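Local coordinates for interferon alpha/beta receptor 1 (Mus musculus, PDB 3WCY), which pairs with IFNAR2 to form the heterodimeric receptor for type I interferons, whose binding activates JAK-STAT signalling, at residues Ile13-Tyr18 against His101-Glu106; Ala234-Gly239 against Thr272-Thr277; Val311-Ala316 against Tyr324-Asp329. One frame throughout, in Å; residues are numbered along the deposited sequence.

Contact 1 (Ile13-Tyr18 against His101-Glu106); sequences IIDDNY and HMSPPE
Asp15 turns its carboxylate onto Ser103, and Ile14 lays its end against His101, where the tip of a beta hairpin from the first fibronectin type III repeat meets the segment leading into strand 106-111 of the second. The hairpin closes through a type II' turn from Ile14 to Asn17, and the positive phi of Asp15 (65°) marks its first central position. Alongside, Ile14 and His101 form a parallel bridge: His101 N donates to Ile13 O at 2.8 Å, nearly straight, and Asp15 N returns a more bent bond to His101 O at 3.0 Å.

The side chains add to this backbone pairing at two places. Ile14 crosses His101 at about a right angle. Its chi1 of -179° sets CG1 anti to the backbone N and 4.0 Å from Ser103 CB, and the next torsion then brings CD1 to 3.8 Å from His101 CB. The imidazole of His101 presents an edge, not a face, to Ile13 O, and it stacks with the ring of Tyr12.

Asp15 is buried, with Pro123 and Trp130 touching its side chain, and both of its carboxylate oxygens find donors on Ser103. These two bonds fix the rotation of the carboxylate and tie the turn to the second repeat. They differ in approach: OD1 receives Ser103 N at 2.8 Å on its syn lone pair, whereas Ser103 OG reaches Asp15 OD2 at 3.0 Å from above the carboxylate plane, 50° out of it.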
loop_
_atom_site.group_PDB
_atom_site.type_symbol
_atom_site.label_atom_id
_atom_site.label_comp_id
_atom_site.label_asym_id
_atom_site.label_seq_id
_atom_site.Cartn_x
_atom_site.Cartn_y
_atom_site.Cartn_z
ATOM N N ILE A 13 -26.964 -12.384 1.281
ATOM C CA ILE A 13 -26.453 -11.051 0.978
ATOM C C ILE A 13 -25.220 -11.152 0.090
ATOM O O ILE A 13 -24.207 -11.746 0.475
ATOM C CB ILE A 13 -26.198 -10.153 2.233
ATOM C CG1 ILE A 13 -27.262 -10.354 3.337
ATOM C CG2 ILE A 13 -26.082 -8.673 1.824
ATOM C CD1 ILE A 13 -26.836 -9.931 4.711
ATOM N N ILE A 14 -25.329 -10.578 -1.106
ATOM C CA ILE A 14 -24.252 -10.496 -2.083
ATOM C C ILE A 14 -24.049 -8.997 -2.322
ATOM O O ILE A 14 -24.827 -8.372 -3.054
ATOM C CB ILE A 14 -24.500 -11.380 -3.355
ATOM C CG1 ILE A 14 -23.343 -11.309 -4.370
ATOM C CG2 ILE A 14 -25.862 -11.146 -4.011
ATOM C CD1 ILE A 14 -22.300 -12.384 -4.211
ATOM N N ASP A 15 -23.065 -8.410 -1.595
ATOM C CA ASP A 15 -22.741 -6.979 -1.596
ATOM C C ASP A 15 -23.959 -6.244 -1.015
ATOM O O ASP A 15 -24.331 -6.528 0.121
ATOM C CB ASP A 15 -22.341 -6.475 -3.003
ATOM C CG ASP A 15 -21.067 -7.074 -3.556
ATOM O OD1 ASP A 15 -20.843 -8.288 -3.357
ATOM O OD2 ASP A 15 -20.307 -6.337 -4.207
ATOM N N ASP A 16 -24.593 -5.339 -1.787
ATOM C CA ASP A 16 -25.735 -4.550 -1.320
ATOM C C ASP A 16 -27.083 -5.120 -1.777
ATOM O O ASP A 16 -28.133 -4.498 -1.575
ATOM C CB ASP A 16 -25.567 -3.060 -1.658
ATOM C CG ASP A 16 -24.579 -2.358 -0.746
ATOM O OD1 ASP A 16 -24.814 -2.342 0.489
ATOM O OD2 ASP A 16 -23.569 -1.829 -1.262
ATOM N N ASN A 17 -27.044 -6.334 -2.353
ATOM C CA ASN A 17 -28.219 -7.065 -2.812
ATOM C C ASN A 17 -28.635 -8.079 -1.754
ATOM O O ASN A 17 -27.787 -8.797 -1.218
ATOM C CB ASN A 17 -27.958 -7.746 -4.159
ATOM C CG ASN A 17 -27.796 -6.779 -5.304
ATOM O OD1 ASN A 17 -28.670 -5.952 -5.588
ATOM N ND2 ASN A 17 -26.680 -6.880 -6.006
ATOM N N TYR A 18 -29.942 -8.115 -1.443
ATOM C CA TYR A 18 -30.543 -9.005 -0.448
ATOM C C TYR A 18 -31.548 -9.956 -1.112
ATOM O O TYR A 18 -32.149 -9.604 -2.134
ATOM C CB TYR A 18 -31.226 -8.178 0.656
ATOM C CG TYR A 18 -30.267 -7.376 1.510
ATOM C CD1 TYR A 18 -29.860 -7.838 2.757
ATOM C CD2 TYR A 18 -29.789 -6.139 1.084
ATOM C CE1 TYR A 18 -28.985 -7.099 3.554
ATOM C CE2 TYR A 18 -28.907 -5.395 1.869
ATOM C CZ TYR A 18 -28.511 -5.878 3.104
ATOM O OH TYR A 18 -27.644 -5.147 3.875
ATOM N N HIS A 101 -21.492 -11.567 1.143
ATOM C CA HIS A 101 -20.572 -12.189 0.192
ATOM C C HIS A 101 -20.029 -11.142 -0.771
ATOM O O HIS A 101 -20.637 -10.082 -0.947
ATOM C CB HIS A 101 -21.294 -13.283 -0.612
ATOM C CG HIS A 101 -21.629 -14.506 0.179
ATOM N ND1 HIS A 101 -20.823 -15.630 0.146
ATOM C CD2 HIS A 101 -22.678 -14.743 0.998
ATOM C CE1 HIS A 101 -21.406 -16.512 0.938
ATOM N NE2 HIS A 101 -22.525 -16.023 1.474
ATOM N N MET A 102 -18.906 -11.462 -1.424
ATOM C CA MET A 102 -18.257 -10.590 -2.399
ATOM C C MET A 102 -18.567 -11.030 -3.827
ATOM O O MET A 102 -18.205 -12.146 -4.219
ATOM C CB MET A 102 -16.746 -10.604 -2.186
ATOM C CG MET A 102 -16.274 -9.606 -1.190
ATOM S SD MET A 102 -14.587 -9.979 -0.695
ATOM C CE MET A 102 -13.723 -9.581 -2.172
ATOM N N SER A 103 -19.211 -10.144 -4.615
ATOM C CA SER A 103 -19.525 -10.408 -6.023
ATOM C C SER A 103 -18.218 -10.283 -6.818
ATOM O O SER A 103 -17.326 -9.583 -6.348
ATOM C CB SER A 103 -20.569 -9.422 -6.542
ATOM O OG SER A 103 -20.043 -8.108 -6.608
ATOM N N PRO A 104 -18.030 -10.966 -7.974
ATOM C CA PRO A 104 -16.748 -10.833 -8.697
ATOM C C PRO A 104 -16.434 -9.389 -9.132
ATOM O O PRO A 104 -17.372 -8.602 -9.300
ATOM C CB PRO A 104 -16.910 -11.783 -9.886
ATOM C CG PRO A 104 -18.034 -12.697 -9.509
ATOM C CD PRO A 104 -18.953 -11.869 -8.690
ATOM N N PRO A 105 -15.147 -8.984 -9.261
ATOM C CA PRO A 105 -14.864 -7.596 -9.664
ATOM C C PRO A 105 -15.141 -7.341 -11.149
ATOM O O PRO A 105 -14.945 -8.244 -11.966
ATOM C CB PRO A 105 -13.381 -7.427 -9.325
ATOM C CG PRO A 105 -12.808 -8.778 -9.420
ATOM C CD PRO A 105 -13.903 -9.764 -9.101
ATOM N N GLU A 106 -15.616 -6.131 -11.496
ATOM C CA GLU A 106 -15.882 -5.778 -12.892
ATOM C C GLU A 106 -14.534 -5.585 -13.624
ATOM O O GLU A 106 -13.649 -4.889 -13.119
ATOM C CB GLU A 106 -16.789 -4.536 -12.989
ATOM C CG GLU A 106 -17.394 -4.314 -14.369
ATOM C CD GLU A 106 -18.236 -3.059 -14.524
ATOM O OE1 GLU A 106 -19.469 -3.195 -14.702
ATOM O OE2 GLU A 106 -17.664 -1.944 -14.495
#

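Contact 2 (Ala234-Gly239 against Thr272-Thr277); sequences AQWLPG and TVYTGT
This is a buried, mainly aromatic contact inside the third fibronectin type III repeat, where Trp236 of strand 235-238 is met over one face and along its edge by the loop that enters strand 277-281. Those two strands are antiparallel neighbours in one sheet of the repeat. The loop runs beside Trp236 and Pro238 and rejoins the first segment at Gly239, whose N bonds to Thr277 O.

Trp236 contributes the largest share of the interface, and three consecutive residues meet it from different directions. Over one face of the indole comes a CH-pi contact: Val273 CG1 lies 3.5 Å from the centroid of the five-membered ring, only 15° off the ring normal. Tyr274 meets the indole edge in a T-shaped pair, with centroids 5.4 Å apart and planes at 75°. Here the indole is the edge partner, its CH2 lying over the centre of the tyrosine ring, 4.1 Å above the plane. Thr275 OG1 lies near the plane of the indole at CZ3, and Thr275 CG2 also packs on Pro238 CB at 3.7 Å.

A chain of another protein, consistent with a bound interferon, packs on Pro238, Tyr274 and Thr275, and one of its acidic side chains bonds to Thr277 OG1.

The polar part of the contact converges on a single carbonyl. Gly239 N donates to Thr277 O at 2.9 Å, nearly straight, while Thr275 OG1, placed by chi1 of 55° between its backbone N and carbonyl carbon, donates to Thr277 O at 3.0 Å from the opposite face of the carbonyl plane.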
loop_
_atom_site.group_PDB
_atom_site.type_symbol
_atom_site.label_atom_id
_atom_site.label_comp_id
_atom_site.label_asym_id
_atom_site.label_seq_id
_atom_site.Cartn_x
_atom_site.Cartn_y
_atom_site.Cartn_z
ATOM N N ALA A 234 7.109 12.475 -21.054
ATOM C CA ALA A 234 7.032 11.856 -19.730
ATOM C C ALA A 234 5.848 12.398 -18.945
ATOM O O ALA A 234 5.545 13.591 -19.030
ATOM C CB ALA A 234 8.325 12.074 -18.959
ATOM N N GLN A 235 5.165 11.511 -18.205
ATOM C CA GLN A 235 4.016 11.848 -17.360
ATOM C C GLN A 235 4.210 11.252 -15.972
ATOM O O GLN A 235 4.814 10.186 -15.836
ATOM C CB GLN A 235 2.691 11.366 -17.975
ATOM C CG GLN A 235 2.264 12.113 -19.243
ATOM C CD GLN A 235 0.827 11.836 -19.631
ATOM O OE1 GLN A 235 -0.026 12.729 -19.625
ATOM N NE2 GLN A 235 0.517 10.593 -19.983
ATOM N N TRP A 236 3.729 11.949 -14.938
ATOM C CA TRP A 236 3.850 11.479 -13.559
ATOM C C TRP A 236 2.489 11.275 -12.917
ATOM O O TRP A 236 1.546 12.008 -13.207
ATOM C CB TRP A 236 4.751 12.402 -12.709
ATOM C CG TRP A 236 4.082 13.653 -12.215
ATOM C CD1 TRP A 236 3.925 14.819 -12.897
ATOM C CD2 TRP A 236 3.491 13.858 -10.925
ATOM N NE1 TRP A 236 3.277 15.742 -12.114
ATOM C CE2 TRP A 236 2.983 15.174 -10.902
ATOM C CE3 TRP A 236 3.330 13.053 -9.784
ATOM C CZ2 TRP A 236 2.321 15.702 -9.787
ATOM C CZ3 TRP A 236 2.681 13.580 -8.679
ATOM C CH2 TRP A 236 2.183 14.888 -8.688
ATOM N N LEU A 237 2.388 10.281 -12.043
ATOM C CA LEU A 237 1.138 9.979 -11.359
ATOM C C LEU A 237 1.438 9.773 -9.878
ATOM O O LEU A 237 2.389 9.062 -9.569
ATOM C CB LEU A 237 0.490 8.725 -11.988
ATOM C CG LEU A 237 -0.976 8.434 -11.663
ATOM C CD1 LEU A 237 -1.910 9.334 -12.437
ATOM C CD2 LEU A 237 -1.318 6.982 -11.946
ATOM N N PRO A 238 0.681 10.400 -8.948
ATOM C CA PRO A 238 0.959 10.191 -7.514
ATOM C C PRO A 238 0.708 8.747 -7.072
ATOM O O PRO A 238 -0.238 8.119 -7.557
ATOM C CB PRO A 238 0.012 11.170 -6.820
ATOM C CG PRO A 238 -1.064 11.433 -7.795
ATOM C CD PRO A 238 -0.476 11.295 -9.157
ATOM N N GLY A 239 1.569 8.247 -6.181
ATOM C CA GLY A 239 1.571 6.882 -5.644
ATOM C C GLY A 239 0.240 6.213 -5.330
ATOM O O GLY A 239 0.033 5.046 -5.687
ATOM N N THR A 272 6.945 20.543 -9.300
ATOM C CA THR A 272 6.085 19.947 -10.321
ATOM C C THR A 272 5.562 18.566 -9.895
ATOM O O THR A 272 4.363 18.298 -10.001
ATOM C CB THR A 272 6.819 19.941 -11.683
ATOM O OG1 THR A 272 8.199 19.607 -11.487
ATOM C CG2 THR A 272 6.719 21.284 -12.409
ATOM N N VAL A 273 6.470 17.710 -9.396
ATOM C CA VAL A 273 6.211 16.351 -8.912
ATOM C C VAL A 273 6.158 16.395 -7.368
ATOM O O VAL A 273 7.069 15.938 -6.663
ATOM C CB VAL A 273 7.232 15.329 -9.493
ATOM C CG1 VAL A 273 6.951 15.051 -10.962
ATOM C CG2 VAL A 273 8.671 15.809 -9.321
ATOM N N TYR A 274 5.071 16.989 -6.859
ATOM C CA TYR A 274 4.880 17.261 -5.442
ATOM C C TYR A 274 4.653 16.132 -4.443
ATOM O O TYR A 274 4.948 16.339 -3.264
ATOM C CB TYR A 274 3.928 18.434 -5.214
ATOM C CG TYR A 274 2.556 18.288 -5.828
ATOM C CD1 TYR A 274 1.507 17.726 -5.106
ATOM C CD2 TYR A 274 2.270 18.832 -7.078
ATOM C CE1 TYR A 274 0.221 17.660 -5.635
ATOM C CE2 TYR A 274 0.987 18.772 -7.618
ATOM C CZ TYR A 274 -0.038 18.186 -6.890
ATOM O OH TYR A 274 -1.309 18.103 -7.412
ATOM N N THR A 275 4.162 14.960 -4.873
ATOM C CA THR A 275 3.933 13.849 -3.934
ATOM C C THR A 275 5.215 13.149 -3.493
ATOM O O THR A 275 6.222 13.203 -4.195
ATOM C CB THR A 275 2.821 12.897 -4.405
ATOM O OG1 THR A 275 3.105 12.425 -5.724
ATOM C CG2 THR A 275 1.439 13.531 -4.334
ATOM N N GLY A 276 5.159 12.519 -2.320
ATOM C CA GLY A 276 6.275 11.787 -1.723
ATOM C C GLY A 276 6.629 10.527 -2.483
ATOM O O GLY A 276 7.788 10.098 -2.493
ATOM N N THR A 277 5.606 9.923 -3.103
ATOM C CA THR A 277 5.718 8.740 -3.938
ATOM C C THR A 277 4.991 9.011 -5.237
ATOM O O THR A 277 3.911 9.607 -5.230
ATOM C CB THR A 277 5.188 7.478 -3.238
ATOM O OG1 THR A 277 3.881 7.698 -2.711
ATOM C CG2 THR A 277 6.114 6.971 -2.161
#

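Contact 3 (Val311-Ala316 against Tyr324-Asp329); sequences VITVTA and YVNCQD
Thr313 and Tyr324 face each other as the regular hydrogen-bonded pair of an antiparallel beta hairpin, strands 311-316 and 321-326, in the fourth fibronectin type III repeat. Tyr324 N donates to Thr313 O at 2.7 Å, almost straight at 169°, and Thr313 N returns the bond to Tyr324 O at 2.8 Å. Their side chains share one face of the sheet and meet only near the backbone, CB to CB at 4.1 Å, because Tyr324 sends CG anti to its own N (chi1 -154°) and the ring leads away from Thr313. Between the bonded pairs, Ile312 CA lies 3.4 Å from Tyr324 O in a CA-H...O contact.

Toward Asn326 the pairing becomes less regular. Val311 N bonds to Asn326 O at 2.8 Å, but the pair is loose: the return bond from Asn326 N is bent and comes from above the plane of the Val311 carbonyl; Asn326 ND2 adds a weak bond to that same oxygen. Past the strand, Val311 CG2 rests 3.8 Å from Gln328 CG.

Further out, the Cys327-Cys332 disulfide closes a short loop just beyond Asn326. On the sheet face opposite Thr313 and Tyr324, Ile312 and Val325 turn into the beta sandwich: both touch Ala374 of strand 369-376, and Ile312 also meets Leu392 of strand 392-395, while strand 358-361 flanks strand 321-326 on its other side.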
loop_
_atom_site.group_PDB
_atom_site.type_symbol
_atom_site.label_atom_id
_atom_site.label_comp_id
_atom_site.label_asym_id
_atom_site.label_seq_id
_atom_site.Cartn_x
_atom_site.Cartn_y
_atom_site.Cartn_z
ATOM N N VAL A 311 28.213 -2.415 13.522
ATOM C CA VAL A 311 29.605 -2.799 13.795
ATOM C C VAL A 311 29.791 -4.315 13.659
ATOM O O VAL A 311 29.360 -5.088 14.520
ATOM C CB VAL A 311 30.214 -2.223 15.103
ATOM C CG1 VAL A 311 31.724 -2.413 15.122
ATOM C CG2 VAL A 311 29.862 -0.750 15.286
ATOM N N ILE A 312 30.433 -4.720 12.553
ATOM C CA ILE A 312 30.712 -6.107 12.194
ATOM C C ILE A 312 31.947 -6.667 12.930
ATOM O O ILE A 312 32.970 -5.981 13.046
ATOM C CB ILE A 312 30.735 -6.285 10.638
ATOM C CG1 ILE A 312 30.540 -7.748 10.219
ATOM C CG2 ILE A 312 31.956 -5.627 9.957
ATOM C CD1 ILE A 312 30.114 -7.956 8.755
ATOM N N THR A 313 31.820 -7.899 13.455
ATOM C CA THR A 313 32.872 -8.621 14.178
ATOM C C THR A 313 33.077 -9.989 13.511
ATOM O O THR A 313 32.107 -10.723 13.305
ATOM C CB THR A 313 32.516 -8.764 15.672
ATOM O OG1 THR A 313 31.835 -7.599 16.148
ATOM C CG2 THR A 313 33.725 -9.017 16.525
ATOM N N VAL A 314 34.325 -10.317 13.144
ATOM C CA VAL A 314 34.618 -11.597 12.489
ATOM C C VAL A 314 35.543 -12.480 13.301
ATOM O O VAL A 314 36.588 -12.033 13.761
ATOM C CB VAL A 314 35.018 -11.510 10.992
ATOM C CG1 VAL A 314 33.857 -11.012 10.136
ATOM C CG2 VAL A 314 36.254 -10.644 10.781
ATOM N N THR A 315 35.138 -13.727 13.497
ATOM C CA THR A 315 35.902 -14.705 14.256
ATOM C C THR A 315 36.116 -15.929 13.371
ATOM O O THR A 315 35.217 -16.760 13.205
ATOM C CB THR A 315 35.226 -14.992 15.609
ATOM O OG1 THR A 315 34.743 -13.772 16.176
ATOM C CG2 THR A 315 36.153 -15.672 16.586
ATOM N N ALA A 316 37.302 -15.990 12.757
ATOM C CA ALA A 316 37.700 -17.076 11.875
ATOM C C ALA A 316 38.120 -18.288 12.704
ATOM O O ALA A 316 39.175 -18.278 13.348
ATOM C CB ALA A 316 38.829 -16.622 10.962
ATOM N N TYR A 324 29.521 -11.499 13.577
ATOM C CA TYR A 324 28.595 -10.852 14.506
ATOM C C TYR A 324 28.253 -9.422 14.095
ATOM O O TYR A 324 29.140 -8.572 13.998
ATOM C CB TYR A 324 29.081 -10.898 15.969
ATOM C CG TYR A 324 27.936 -10.835 16.956
ATOM C CD1 TYR A 324 27.514 -11.971 17.637
ATOM C CD2 TYR A 324 27.232 -9.652 17.165
ATOM C CE1 TYR A 324 26.425 -11.930 18.508
ATOM C CE2 TYR A 324 26.129 -9.604 18.013
ATOM C CZ TYR A 324 25.735 -10.742 18.693
ATOM O OH TYR A 324 24.660 -10.683 19.548
ATOM N N VAL A 325 26.953 -9.157 13.896
ATOM C CA VAL A 325 26.427 -7.839 13.532
ATOM C C VAL A 325 25.922 -7.159 14.796
ATOM O O VAL A 325 25.100 -7.722 15.514
ATOM C CB VAL A 325 25.312 -7.897 12.456
ATOM C CG1 VAL A 325 25.099 -6.523 11.831
ATOM C CG2 VAL A 325 25.615 -8.934 11.381
ATOM N N ASN A 326 26.412 -5.954 15.066
ATOM C CA ASN A 326 26.003 -5.195 16.240
ATOM C C ASN A 326 25.355 -3.891 15.799
ATOM O O ASN A 326 26.011 -3.103 15.117
ATOM C CB ASN A 326 27.210 -4.927 17.147
ATOM C CG ASN A 326 27.701 -6.130 17.912
ATOM O OD1 ASN A 326 27.060 -6.597 18.860
ATOM N ND2 ASN A 326 28.891 -6.612 17.567
ATOM N N CYS A 327 24.070 -3.668 16.164
ATOM C CA CYS A 327 23.358 -2.422 15.844
ATOM C C CYS A 327 23.951 -1.256 16.655
ATOM O O CYS A 327 24.389 -1.455 17.793
ATOM C CB CYS A 327 21.853 -2.557 16.069
ATOM S SG CYS A 327 21.363 -2.745 17.807
ATOM N N GLN A 328 23.985 -0.052 16.058
ATOM C CA GLN A 328 24.552 1.141 16.690
ATOM C C GLN A 328 23.567 1.989 17.542
ATOM O O GLN A 328 23.800 3.179 17.777
ATOM C CB GLN A 328 25.380 1.966 15.689
ATOM C CG GLN A 328 26.699 1.297 15.314
ATOM C CD GLN A 328 27.817 2.295 15.138
ATOM O OE1 GLN A 328 28.237 2.601 14.016
ATOM N NE2 GLN A 328 28.343 2.813 16.246
ATOM N N ASP A 329 22.494 1.344 18.036
ATOM C CA ASP A 329 21.474 1.927 18.910
ATOM C C ASP A 329 20.818 0.781 19.677
ATOM O O ASP A 329 19.896 0.131 19.168
ATOM C CB ASP A 329 20.432 2.749 18.119
ATOM C CG ASP A 329 19.328 3.342 18.987
ATOM O OD1 ASP A 329 19.622 4.286 19.765
ATOM O OD2 ASP A 329 18.175 2.857 18.894
#

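The three contacts lie in series along an elongated receptor and share no strand; the centres of contacts 1 and 3 are 55 Å apart, on opposite sides of the chain's centre. Contact 2 is the buried one, and contact 3 lies at the surface, with contact 1 between them in burial. Place and chemistry run together: contact 2 packs an indole within one repeat and uses a single backbone bond between its segments, contact 3 is backbone pairing within one hairpin, and contact 1 bridges two repeats by adding a carboxylate grip to a short parallel bridge. Among them, contact 2 alone is touched by another protein chain of the assembly.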